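Long-range contacts in dihydrodipicolinate synthase (Bacillus anthracis, PDB 1XKY), which probably catalyses the condensation of pyruvate with aspartate semialdehyde in the lysine biosynthesis pathway: residues V21-I26 with L272-V277; L201-M206 with Q226-A231; G14-A19 with V216-I221; G28-A33 with V68-H73. All blocks are in the same frame, centred on the assembly; numbering follows the deposited sequence.

Contact 1: residues V21-I26 with L272-V277; sequences VTPFDI and LDVGSV
In this TIM barrel, the loop that leaves the first strand, 16-19, runs over a loop between the C-terminal helices 261-269 and 286-297, bringing Pro-23 and Phe-24 against Val-274 and Gly-275. The short touching runs lie nearly perpendicular, 86° apart, and one backbone hydrogen bond joins them: Phe-24 N to Val-274 O, 3.0 Å, reaching the oxygen from above the carbonyl plane. Pro-23 CA sends a CA-H...O contact to the same Val-274 O (3.2 Å), and Gly-275 CA returns one to Phe-24 O (3.3 Å). Apolar branches pack next to the bond. Val-274 CG1 lies 3.9 Å from Pro-23 CG, the two side chains crossing obliquely, while Val-274 CG2, set between its own backbone N and carbonyl carbon (chi1 of CG1 -66°), points at Val-21 CG2, 4.1 Å away. An Asx turn shapes the second loop: Asp-273 OD1 accepts from Gly-275 N and also forms a salt bridge with Lys-34. Lys-264 NZ bonds to both Thr-22 O and Ser-276 O, tying the two loops to helix 261-269. Thr-22 O lies over the centre of the Phe-24 ring, and Ser-276 O meets that ring at its edge, 3.3 Å from Phe-24 CD1.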
loop_
_atom_site.group_PDB
_atom_site.type_symbol
_atom_site.label_atom_id
_atom_site.label_comp_id
_atom_site.label_asym_id
_atom_site.label_seq_id
_atom_site.Cartn_x
_atom_site.Cartn_y
_atom_site.Cartn_z
ATOM N N VAL A 21 13.261 15.523 -22.002
ATOM C CA VAL A 21 14.522 14.841 -21.747
ATOM C C VAL A 21 15.711 15.769 -22.016
ATOM O O VAL A 21 15.608 16.749 -22.757
ATOM C CB VAL A 21 14.667 13.521 -22.585
ATOM C CG1 VAL A 21 13.539 12.562 -22.260
ATOM C CG2 VAL A 21 14.724 13.810 -24.099
ATOM N N THR A 22 16.840 15.461 -21.391
ATOM C CA THR A 22 18.079 16.199 -21.631
ATOM C C THR A 22 19.002 15.351 -22.516
ATOM O O THR A 22 19.558 14.344 -22.048
ATOM C CB THR A 22 18.788 16.554 -20.311
ATOM O OG1 THR A 22 17.899 17.300 -19.469
ATOM C CG2 THR A 22 20.036 17.391 -20.582
ATOM N N PRO A 23 19.131 15.718 -23.806
ATOM C CA PRO A 23 20.040 14.972 -24.680
ATOM C C PRO A 23 21.496 14.986 -24.208
ATOM O O PRO A 23 22.015 16.042 -23.827
ATOM C CB PRO A 23 19.904 15.692 -26.035
ATOM C CG PRO A 23 18.585 16.367 -25.978
ATOM C CD PRO A 23 18.403 16.768 -24.548
ATOM N N PHE A 24 22.129 13.815 -24.231
ATOM C CA PHE A 24 23.553 13.683 -23.922
ATOM C C PHE A 24 24.325 13.172 -25.131
ATOM O O PHE A 24 23.807 12.395 -25.954
ATOM C CB PHE A 24 23.800 12.729 -22.740
ATOM C CG PHE A 24 23.172 13.168 -21.435
ATOM C CD1 PHE A 24 22.461 12.261 -20.654
ATOM C CD2 PHE A 24 23.296 14.476 -20.980
ATOM C CE1 PHE A 24 21.878 12.651 -19.443
ATOM C CE2 PHE A 24 22.720 14.871 -19.762
ATOM C CZ PHE A 24 22.015 13.957 -19.002
ATOM N N ASP A 25 25.577 13.608 -25.226
ATOM C CA ASP A 25 26.474 13.130 -26.254
ATOM C C ASP A 25 27.079 11.790 -25.816
ATOM O O ASP A 25 26.708 11.236 -24.762
ATOM C CB ASP A 25 27.540 14.191 -26.592
ATOM C CG ASP A 25 28.525 14.446 -25.471
ATOM O OD1 ASP A 25 28.668 13.614 -24.543
ATOM O OD2 ASP A 25 29.183 15.501 -25.538
ATOM N N ILE A 26 28.000 11.275 -26.624
ATOM C CA ILE A 26 28.572 9.956 -26.389
ATOM C C ILE A 26 29.382 9.908 -25.087
ATOM O O ILE A 26 29.525 8.854 -24.490
ATOM C CB ILE A 26 29.415 9.478 -27.608
ATOM C CG1 ILE A 26 29.679 7.966 -27.548
ATOM C CG2 ILE A 26 30.730 10.253 -27.700
ATOM C CD1 ILE A 26 28.437 7.105 -27.429
ATOM N N LEU A 272 15.419 10.555 -33.778
ATOM C CA LEU A 272 15.849 11.695 -32.976
ATOM C C LEU A 272 16.696 11.180 -31.820
ATOM O O LEU A 272 16.208 10.993 -30.711
ATOM C CB LEU A 272 14.639 12.506 -32.482
ATOM C CG LEU A 272 14.803 14.033 -32.529
ATOM C CD1 LEU A 272 13.568 14.750 -32.017
ATOM C CD2 LEU A 272 16.007 14.467 -31.746
ATOM N N ASP A 273 17.970 10.924 -32.092
ATOM C CA ASP A 273 18.866 10.379 -31.069
ATOM C C ASP A 273 19.198 11.472 -30.054
ATOM O O ASP A 273 19.705 12.536 -30.414
ATOM C CB ASP A 273 20.142 9.793 -31.693
ATOM C CG ASP A 273 20.912 8.896 -30.724
ATOM O OD1 ASP A 273 21.253 9.359 -29.615
ATOM O OD2 ASP A 273 21.176 7.717 -31.062
ATOM N N VAL A 274 18.870 11.200 -28.791
ATOM C CA VAL A 274 19.136 12.108 -27.688
ATOM C C VAL A 274 20.091 11.451 -26.674
ATOM O O VAL A 274 20.170 11.870 -25.517
ATOM C CB VAL A 274 17.817 12.556 -26.991
ATOM C CG1 VAL A 274 16.988 13.399 -27.928
ATOM C CG2 VAL A 274 17.004 11.367 -26.512
ATOM N N GLY A 275 20.799 10.414 -27.124
ATOM C CA GLY A 275 21.819 9.749 -26.316
ATOM C C GLY A 275 21.270 8.860 -25.218
ATOM O O GLY A 275 20.092 8.483 -25.230
ATOM N N SER A 276 22.135 8.555 -24.258
ATOM C CA SER A 276 21.818 7.643 -23.179
ATOM C C SER A 276 21.511 8.390 -21.874
ATOM O O SER A 276 21.102 9.550 -21.908
ATOM C CB SER A 276 22.971 6.668 -22.993
ATOM O OG SER A 276 22.530 5.530 -22.296
ATOM N N VAL A 277 21.714 7.709 -20.744
ATOM C CA VAL A 277 21.375 8.218 -19.421
ATOM C C VAL A 277 22.573 8.133 -18.495
ATOM O O VAL A 277 23.544 7.428 -18.780
ATOM C CB VAL A 277 20.191 7.442 -18.777
ATOM C CG1 VAL A 277 18.876 7.803 -19.461
ATOM C CG2 VAL A 277 20.446 5.916 -18.788
HETATM O O HOH W 1 24.837 9.566 -23.849
#

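Contact 2: residues L201-M206 with Q226-A231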
loop_
_atom_site.group_PDB
_atom_site.type_symbol
_atom_site.label_atom_id
_atom_site.label_comp_id
_atom_site.label_asym_id
_atom_site.label_seq_id
_atom_site.Cartn_x
_atom_site.Cartn_y
_atom_site.Cartn_z
ATOM N N LEU A 201 -3.914 9.672 -17.400
ATOM C CA LEU A 201 -5.014 10.392 -16.772
ATOM C C LEU A 201 -5.426 11.687 -17.460
ATOM O O LEU A 201 -6.326 12.364 -16.971
ATOM C CB LEU A 201 -4.685 10.687 -15.305
ATOM C CG LEU A 201 -4.565 9.440 -14.429
ATOM C CD1 LEU A 201 -4.444 9.837 -12.958
ATOM C CD2 LEU A 201 -5.741 8.497 -14.640
ATOM N N THR A 202 -4.794 12.041 -18.579
ATOM C CA THR A 202 -5.101 13.320 -19.243
ATOM C C THR A 202 -6.613 13.521 -19.424
ATOM O O THR A 202 -7.183 14.525 -18.969
ATOM C CB THR A 202 -4.415 13.423 -20.619
ATOM O OG1 THR A 202 -2.993 13.289 -20.468
ATOM C CG2 THR A 202 -4.740 14.759 -21.286
ATOM N N LEU A 203 -7.255 12.550 -20.069
ATOM C CA LEU A 203 -8.677 12.659 -20.404
ATOM C C LEU A 203 -9.600 12.715 -19.169
ATOM O O LEU A 203 -10.371 13.658 -19.029
ATOM C CB LEU A 203 -9.100 11.552 -21.390
ATOM C CG LEU A 203 -9.888 12.054 -22.602
ATOM C CD1 LEU A 203 -9.140 13.194 -23.322
ATOM C CD2 LEU A 203 -10.194 10.919 -23.576
ATOM N N PRO A 204 -9.514 11.720 -18.263
ATOM C CA PRO A 204 -10.332 11.810 -17.050
ATOM C C PRO A 204 -10.019 13.023 -16.157
ATOM O O PRO A 204 -10.921 13.545 -15.509
ATOM C CB PRO A 204 -10.042 10.486 -16.321
ATOM C CG PRO A 204 -8.756 9.996 -16.882
ATOM C CD PRO A 204 -8.727 10.473 -18.306
ATOM N N ALA A 205 -8.766 13.471 -16.127
ATOM C CA ALA A 205 -8.411 14.685 -15.386
ATOM C C ALA A 205 -9.055 15.936 -16.010
ATOM O O ALA A 205 -9.610 16.777 -15.310
ATOM C CB ALA A 205 -6.902 14.846 -15.315
ATOM N N MET A 206 -8.975 16.048 -17.328
ATOM C CA MET A 206 -9.630 17.142 -18.032
ATOM C C MET A 206 -11.161 17.084 -17.877
ATOM O O MET A 206 -11.806 18.122 -17.740
ATOM C CB MET A 206 -9.197 17.169 -19.501
ATOM C CG MET A 206 -7.737 17.602 -19.651
ATOM S SD MET A 206 -7.194 17.769 -21.350
ATOM C CE MET A 206 -7.939 19.338 -21.770
ATOM N N GLN A 226 -2.720 15.827 -29.136
ATOM C CA GLN A 226 -3.346 17.076 -29.570
ATOM C C GLN A 226 -4.734 16.803 -30.175
ATOM O O GLN A 226 -5.710 17.477 -29.840
ATOM C CB GLN A 226 -2.435 17.784 -30.568
ATOM C CG GLN A 226 -2.918 19.133 -31.048
ATOM C CD GLN A 226 -1.898 19.804 -31.944
ATOM O OE1 GLN A 226 -1.710 19.410 -33.099
ATOM N NE2 GLN A 226 -1.222 20.802 -31.417
ATOM N N GLU A 227 -4.819 15.802 -31.049
ATOM C CA GLU A 227 -6.096 15.419 -31.666
ATOM C C GLU A 227 -7.068 14.839 -30.631
ATOM O O GLU A 227 -8.265 15.077 -30.710
ATOM C CB GLU A 227 -5.853 14.403 -32.796
ATOM C CG GLU A 227 -7.113 13.914 -33.520
ATOM C CD GLU A 227 -7.671 14.898 -34.535
ATOM O OE1 GLU A 227 -8.773 14.642 -35.064
ATOM O OE2 GLU A 227 -7.029 15.923 -34.811
ATOM N N MET A 228 -6.550 14.063 -29.680
ATOM C CA MET A 228 -7.351 13.530 -28.581
ATOM C C MET A 228 -8.031 14.642 -27.787
ATOM O O MET A 228 -9.234 14.577 -27.518
ATOM C CB MET A 228 -6.482 12.676 -27.644
ATOM C CG MET A 228 -7.278 11.943 -26.577
ATOM S SD MET A 228 -6.263 11.230 -25.280
ATOM C CE MET A 228 -5.534 12.673 -24.503
ATOM N N ILE A 229 -7.257 15.659 -27.419
ATOM C CA ILE A 229 -7.765 16.778 -26.633
ATOM C C ILE A 229 -8.762 17.627 -27.429
ATOM O O ILE A 229 -9.766 18.066 -26.880
ATOM C CB ILE A 229 -6.603 17.651 -26.084
ATOM C CG1 ILE A 229 -5.820 16.861 -25.029
ATOM C CG2 ILE A 229 -7.124 18.982 -25.503
ATOM C CD1 ILE A 229 -4.573 17.542 -24.549
ATOM N N ALA A 230 -8.488 17.846 -28.714
ATOM C CA ALA A 230 -9.410 18.586 -29.583
ATOM C C ALA A 230 -10.751 17.844 -29.713
ATOM O O ALA A 230 -11.820 18.447 -29.600
ATOM C CB ALA A 230 -8.790 18.795 -30.942
ATOM N N ALA A 231 -10.679 16.537 -29.938
ATOM C CA ALA A 231 -11.866 15.690 -29.997
ATOM C C ALA A 231 -12.643 15.718 -28.683
ATOM O O ALA A 231 -13.873 15.846 -28.676
ATOM C CB ALA A 231 -11.480 14.270 -30.349
#
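Thr-202, Leu-203 and Met-206 face Met-228 and Ile-229 where two neighbouring outer helices of the TIM barrel pack together: helix 202-207, which comes after strand 193-196, and helix 218-234, which comes after the last strand, 212-215. The two short axes run in nearly the same direction, 30° apart, and approach to 11.0 Å, a spacing spanned by long side chains.

The apolar contacts fall into two clusters, bridged by Thr-202 CG2 at 4.3 Å from Ile-229 CD1. In the first, Met-228 reaches across with CG anti to its backbone N (chi1 -173°); a bend at chi3 (64°) then turns its methyl onto two residues of the other helix. Met-228 CE lies 3.8 Å from Leu-203 CD1 and 3.9 Å from Thr-202 CG2, so CE touches both a leucine branch and a threonine methyl. Leu-203 CD1 also rests beside Met-228 CG and SD, the two chains crossing at a slant.

The second cluster pairs Met-206 with Ile-229 at about a right angle. Here the thioether takes part: Met-206 SD is 4.0 Å from Ile-229 CG1 and 4.1 Å from CD1 of that isoleucine.

No hydrogen bond crosses between the segments; Thr-202 OG1 bonds to Asp-199 O, which leaves CG2 for the apolar side. Further packing comes from helix 237-253, touched by Leu-203 and Met-228, and from the second subunit, whose Pro-204 meets Pro-204 of this chain. Past the sulfur, Met-206 CE ends 3.8 Å from Ile-229 CG2.

Contact 3: residues G14-A19 with V216-I221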
loop_
_atom_site.group_PDB
_atom_site.type_symbol
_atom_site.label_atom_id
_atom_site.label_comp_id
_atom_site.label_asym_id
_atom_site.label_seq_id
_atom_site.Cartn_x
_atom_site.Cartn_y
_atom_site.Cartn_z
ATOM N N GLY A 14 -0.823 26.236 -21.790
ATOM C CA GLY A 14 -1.571 25.440 -22.765
ATOM C C GLY A 14 -2.013 24.083 -22.238
ATOM O O GLY A 14 -2.078 23.863 -21.018
ATOM N N THR A 15 -2.314 23.168 -23.158
ATOM C CA THR A 15 -2.867 21.856 -22.805
ATOM C C THR A 15 -1.826 20.741 -22.732
ATOM O O THR A 15 -2.061 19.735 -22.073
ATOM C CB THR A 15 -3.960 21.418 -23.809
ATOM O OG1 THR A 15 -3.487 21.626 -25.149
ATOM C CG2 THR A 15 -5.235 22.208 -23.593
ATOM N N ILE A 16 -0.702 20.890 -23.431
ATOM C CA ILE A 16 0.364 19.876 -23.406
ATOM C C ILE A 16 1.742 20.480 -23.114
ATOM O O ILE A 16 2.497 20.809 -24.030
ATOM C CB ILE A 16 0.449 19.077 -24.723
ATOM C CG1 ILE A 16 -0.933 18.525 -25.116
ATOM C CG2 ILE A 16 1.469 17.929 -24.572
ATOM C CD1 ILE A 16 -0.969 17.792 -26.433
ATOM N N ALA A 17 2.062 20.620 -21.831
ATOM C CA ALA A 17 3.436 20.898 -21.427
ATOM C C ALA A 17 4.218 19.598 -21.522
ATOM O O ALA A 17 3.677 18.519 -21.276
ATOM C CB ALA A 17 3.492 21.471 -20.016
ATOM N N THR A 18 5.479 19.687 -21.923
ATOM C CA THR A 18 6.291 18.506 -22.089
ATOM C C THR A 18 7.464 18.547 -21.132
ATOM O O THR A 18 8.196 19.551 -21.066
ATOM C CB THR A 18 6.772 18.334 -23.547
ATOM O OG1 THR A 18 5.632 18.133 -24.390
ATOM C CG2 THR A 18 7.709 17.144 -23.679
ATOM N N ALA A 19 7.593 17.452 -20.376
ATOM C CA ALA A 19 8.706 17.204 -19.467
ATOM C C ALA A 19 9.886 16.694 -20.275
ATOM O O ALA A 19 10.092 15.487 -20.414
ATOM C CB ALA A 19 8.310 16.182 -18.402
ATOM N N VAL A 216 5.081 13.035 -20.747
ATOM C CA VAL A 216 6.238 12.351 -21.276
ATOM C C VAL A 216 5.990 11.761 -22.670
ATOM O O VAL A 216 6.827 11.857 -23.541
ATOM C CB VAL A 216 6.724 11.272 -20.290
ATOM C CG1 VAL A 216 7.737 10.371 -20.907
ATOM C CG2 VAL A 216 7.261 11.921 -19.032
ATOM N N ALA A 217 4.824 11.162 -22.848
ATOM C CA ALA A 217 4.423 10.544 -24.127
ATOM C C ALA A 217 4.398 11.499 -25.318
ATOM O O ALA A 217 4.551 11.073 -26.463
ATOM C CB ALA A 217 3.063 9.876 -23.984
ATOM N N SER A 218 4.186 12.781 -25.041
ATOM C CA SER A 218 4.227 13.830 -26.055
ATOM C C SER A 218 5.540 13.877 -26.850
ATOM O O SER A 218 5.573 14.446 -27.929
ATOM C CB SER A 218 3.998 15.185 -25.389
ATOM O OG SER A 218 4.996 15.402 -24.414
ATOM N N HIS A 219 6.620 13.306 -26.308
ATOM C CA HIS A 219 7.859 13.122 -27.076
ATOM C C HIS A 219 7.662 12.268 -28.338
ATOM O O HIS A 219 8.388 12.448 -29.309
ATOM C CB HIS A 219 8.949 12.453 -26.236
ATOM C CG HIS A 219 9.539 13.325 -25.172
ATOM N ND1 HIS A 219 10.644 14.116 -25.394
ATOM C CD2 HIS A 219 9.228 13.475 -23.861
ATOM C CE1 HIS A 219 10.966 14.742 -24.275
ATOM N NE2 HIS A 219 10.125 14.368 -23.329
ATOM N N VAL A 220 6.719 11.324 -28.305
ATOM C CA VAL A 220 6.500 10.407 -29.425
ATOM C C VAL A 220 5.103 10.448 -30.048
ATOM O O VAL A 220 4.957 10.138 -31.228
ATOM C CB VAL A 220 6.851 8.932 -29.061
ATOM C CG1 VAL A 220 8.355 8.789 -28.850
ATOM C CG2 VAL A 220 6.066 8.445 -27.830
ATOM N N ILE A 221 4.083 10.824 -29.278
ATOM C CA ILE A 221 2.722 10.881 -29.820
ATOM C C ILE A 221 2.024 12.204 -29.498
ATOM O O ILE A 221 0.830 12.236 -29.243
ATOM C CB ILE A 221 1.868 9.677 -29.348
ATOM C CG1 ILE A 221 1.929 9.535 -27.821
ATOM C CG2 ILE A 221 2.334 8.388 -30.046
ATOM C CD1 ILE A 221 0.782 8.711 -27.227
#
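The strand 16-19 and the turn leading into helix 218-234 come nearest in the backbone at Ala-19 and Val-216, whose CA atoms are 5.7 Å apart; side chains and one backbone carbonyl make the rest of the contact. Thr-18 uses both of its branches. Its OG1 is 2.8 Å from Ser-218 OG in a hydrogen bond between hydroxyls, and a second bond links the same OG1 to Thr-47 OG1. The Ser-218 oxygen is brought to the strand by a chi1 of 59°, which sets it between its own backbone N and carbonyl carbon. The methyl, Thr-18 CG2, lies over a face of the His-219 imidazole in a CH-pi contact, 4.0 Å from the ring centroid and shifted toward its rim. This is the seam of the TIM barrel: strand 16-19 closes the ring by pairing with the eighth strand, 212-215, and the turn after that strand, leading into helix 218-234, packs on strand 16-19. His-219 binds with its edge as well as its face. Its NE2 donates to Ala-19 O, 3.1 Å and almost straight at 176°, with the oxygen in the ring plane but the nitrogen well above the plane of the carbonyl. The in-plane bond and the methyl on its face probably limit how the imidazole can turn. Carbon contacts add to these: Ile-16 CG2 lies 3.8 Å from Ser-218 CB, and Ala-19 CB 4.4 Å from Val-216 CG2.

Contact 4: residues G28-A33 with V68-H73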
loop_
_atom_site.group_PDB
_atom_site.type_symbol
_atom_site.label_atom_id
_atom_site.label_comp_id
_atom_site.label_asym_id
_atom_site.label_seq_id
_atom_site.Cartn_x
_atom_site.Cartn_y
_atom_site.Cartn_z
ATOM N N GLY A 28 28.361 11.443 -22.406
ATOM C CA GLY A 28 27.384 11.741 -21.367
ATOM C C GLY A 28 27.232 13.211 -21.029
ATOM O O GLY A 28 26.510 13.549 -20.093
ATOM N N ASN A 29 27.908 14.088 -21.768
ATOM C CA ASN A 29 27.752 15.526 -21.561
ATOM C C ASN A 29 26.533 16.022 -22.317
ATOM O O ASN A 29 26.101 15.389 -23.278
ATOM C CB ASN A 29 29.000 16.288 -22.023
ATOM C CG ASN A 29 30.240 15.911 -21.233
ATOM O OD1 ASN A 29 31.276 15.581 -21.808
ATOM N ND2 ASN A 29 30.134 15.943 -19.910
ATOM N N ILE A 30 25.990 17.157 -21.886
ATOM C CA ILE A 30 24.846 17.759 -22.568
ATOM C C ILE A 30 25.167 18.014 -24.046
ATOM O O ILE A 30 26.179 18.641 -24.369
ATOM C CB ILE A 30 24.392 19.086 -21.901
ATOM C CG1 ILE A 30 23.863 18.818 -20.484
ATOM C CG2 ILE A 30 23.318 19.771 -22.763
ATOM C CD1 ILE A 30 23.499 20.067 -19.686
ATOM N N ASP A 31 24.297 17.528 -24.931
ATOM C CA ASP A 31 24.432 17.778 -26.361
ATOM C C ASP A 31 23.493 18.906 -26.764
ATOM O O ASP A 31 22.283 18.706 -26.909
ATOM C CB ASP A 31 24.130 16.515 -27.161
ATOM C CG ASP A 31 24.604 16.617 -28.596
ATOM O OD1 ASP A 31 24.276 17.616 -29.272
ATOM O OD2 ASP A 31 25.305 15.690 -29.035
ATOM N N PHE A 32 24.059 20.098 -26.937
ATOM C CA PHE A 32 23.252 21.289 -27.193
ATOM C C PHE A 32 22.614 21.287 -28.586
ATOM O O PHE A 32 21.467 21.708 -28.735
ATOM C CB PHE A 32 24.073 22.555 -26.925
ATOM C CG PHE A 32 24.423 22.726 -25.475
ATOM C CD1 PHE A 32 25.621 22.242 -24.972
ATOM C CD2 PHE A 32 23.528 23.315 -24.603
ATOM C CE1 PHE A 32 25.937 22.384 -23.620
ATOM C CE2 PHE A 32 23.836 23.460 -23.258
ATOM C CZ PHE A 32 25.040 22.992 -22.766
ATOM N N ALA A 33 23.328 20.770 -29.587
ATOM C CA ALA A 33 22.773 20.648 -30.936
ATOM C C ALA A 33 21.573 19.695 -30.977
ATOM O O ALA A 33 20.577 19.982 -31.641
ATOM C CB ALA A 33 23.846 20.189 -31.927
ATOM N N VAL A 68 21.815 25.419 -15.387
ATOM C CA VAL A 68 21.735 26.822 -15.811
ATOM C C VAL A 68 22.116 26.989 -17.290
ATOM O O VAL A 68 21.461 27.730 -18.009
ATOM C CB VAL A 68 22.617 27.753 -14.914
ATOM C CG1 VAL A 68 22.649 29.191 -15.471
ATOM C CG2 VAL A 68 22.121 27.740 -13.459
ATOM N N ALA A 69 23.159 26.296 -17.738
ATOM C CA ALA A 69 23.522 26.290 -19.163
ATOM C C ALA A 69 22.382 25.734 -20.029
ATOM O O ALA A 69 22.069 26.274 -21.100
ATOM C CB ALA A 69 24.792 25.487 -19.385
ATOM N N LEU A 70 21.772 24.650 -19.550
ATOM C CA LEU A 70 20.643 24.026 -20.225
ATOM C C LEU A 70 19.435 24.957 -20.299
ATOM O O LEU A 70 18.806 25.067 -21.360
ATOM C CB LEU A 70 20.258 22.707 -19.528
ATOM C CG LEU A 70 19.145 21.881 -20.185
ATOM C CD1 LEU A 70 19.547 21.434 -21.582
ATOM C CD2 LEU A 70 18.788 20.673 -19.311
ATOM N N TYR A 71 19.105 25.617 -19.184
ATOM C CA TYR A 71 18.003 26.585 -19.172
ATOM C C TYR A 71 18.263 27.683 -20.204
ATOM O O TYR A 71 17.379 28.036 -20.994
ATOM C CB TYR A 71 17.823 27.273 -17.806
ATOM C CG TYR A 71 17.608 26.381 -16.601
ATOM C CD1 TYR A 71 17.009 25.118 -16.706
ATOM C CD2 TYR A 71 17.981 26.823 -15.333
ATOM C CE1 TYR A 71 16.829 24.314 -15.574
ATOM C CE2 TYR A 71 17.793 26.037 -14.203
ATOM C CZ TYR A 71 17.219 24.786 -14.323
ATOM O OH TYR A 71 17.053 24.016 -13.181
ATOM N N ARG A 72 19.481 28.223 -20.169
ATOM C CA ARG A 72 19.861 29.338 -21.029
ATOM C C ARG A 72 19.745 28.962 -22.507
ATOM O O ARG A 72 19.217 29.730 -23.302
ATOM C CB ARG A 72 21.284 29.794 -20.697
ATOM C CG ARG A 72 21.757 30.988 -21.484
ATOM C CD ARG A 72 23.250 31.219 -21.303
ATOM N NE ARG A 72 23.568 31.753 -19.978
ATOM C CZ ARG A 72 24.193 31.096 -19.002
ATOM N NH1 ARG A 72 24.606 29.838 -19.159
ATOM N NH2 ARG A 72 24.416 31.714 -17.845
ATOM N N HIS A 73 20.221 27.777 -22.862
ATOM C CA HIS A 73 20.144 27.321 -24.244
ATOM C C HIS A 73 18.702 27.122 -24.714
ATOM O O HIS A 73 18.334 27.524 -25.821
ATOM C CB HIS A 73 20.909 26.018 -24.421
ATOM C CG HIS A 73 20.885 25.507 -25.827
ATOM N ND1 HIS A 73 21.611 26.098 -26.837
ATOM C CD2 HIS A 73 20.208 24.483 -26.397
ATOM C CE1 HIS A 73 21.400 25.445 -27.966
ATOM N NE2 HIS A 73 20.548 24.463 -27.728
#
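Ala-69, the first residue of 68-73 to meet the other segment, presents both its methyl and its carbonyl oxygen to the rim of the Phe-32 ring: Ala-69 CB is 4.2 Å from Phe-32 CZ, and Ala-69 O lies near the ring plane, 4.0 Å from Phe-32 CE2. The oxygen is also used within the helix, where it accepts from His-73 N. Leu-70 comes next, its CB 4.2 Å from Ile-30 CD1, the two chains meeting at a slant; its side chain goes on to pack against Thr-22 and Val-52. The helix that carries these residues, 64-78, is the outer helix after the second strand of the TIM barrel, and its partner is the start of helix 32-44, the one after the first. Asp-31 stands at the N-cap of that helix, its OD1 accepting from Lys-34 N. One turn after Ala-69, His-73 extends with CG anti to its backbone N (chi1 -179°), which turns a face of the imidazole to Phe-32. The rings form a T-shaped pair, planes at 75° and centroids 5.3 Å apart, with the phenyl edge directed at the imidazole face and Phe-32 CD2 3.6 Å from His-73 CG. Phe-32 CB lies over that ring too, 4.1 Å from its centroid, while Ile-30 CG2 sits over the centre of the phenyl face. The histidine's polar end is held by Thr-36, whose OG1 bonds to His-73 NE2 and also to Phe-32 O.

Overall arrangement
Contact 3, at the seam between strands 16-19 and 212-215, lies deepest, its centre about 8 Å from that of the chain. It touches two others: His-219 CE1 is 3.3 Å from Val-21 N of contact 1, and Ile-16 CG1 is 3.8 Å from Ile-229 CD1 of contact 2. Contacts 1 and 3 include residues just after these strands, at the C-terminal strand ends where TIM barrels keep their active sites. Contacts 1 and 4 also meet, Pro-23 O and Asp-31 N at 2.9 Å probably forming a hydrogen bond. Contacts 2 and 4 lie on opposite sides of the chain's centre, their own centres about 31 Å apart. The Met-206 side chain stays about 13 Å from a bound potassium ion.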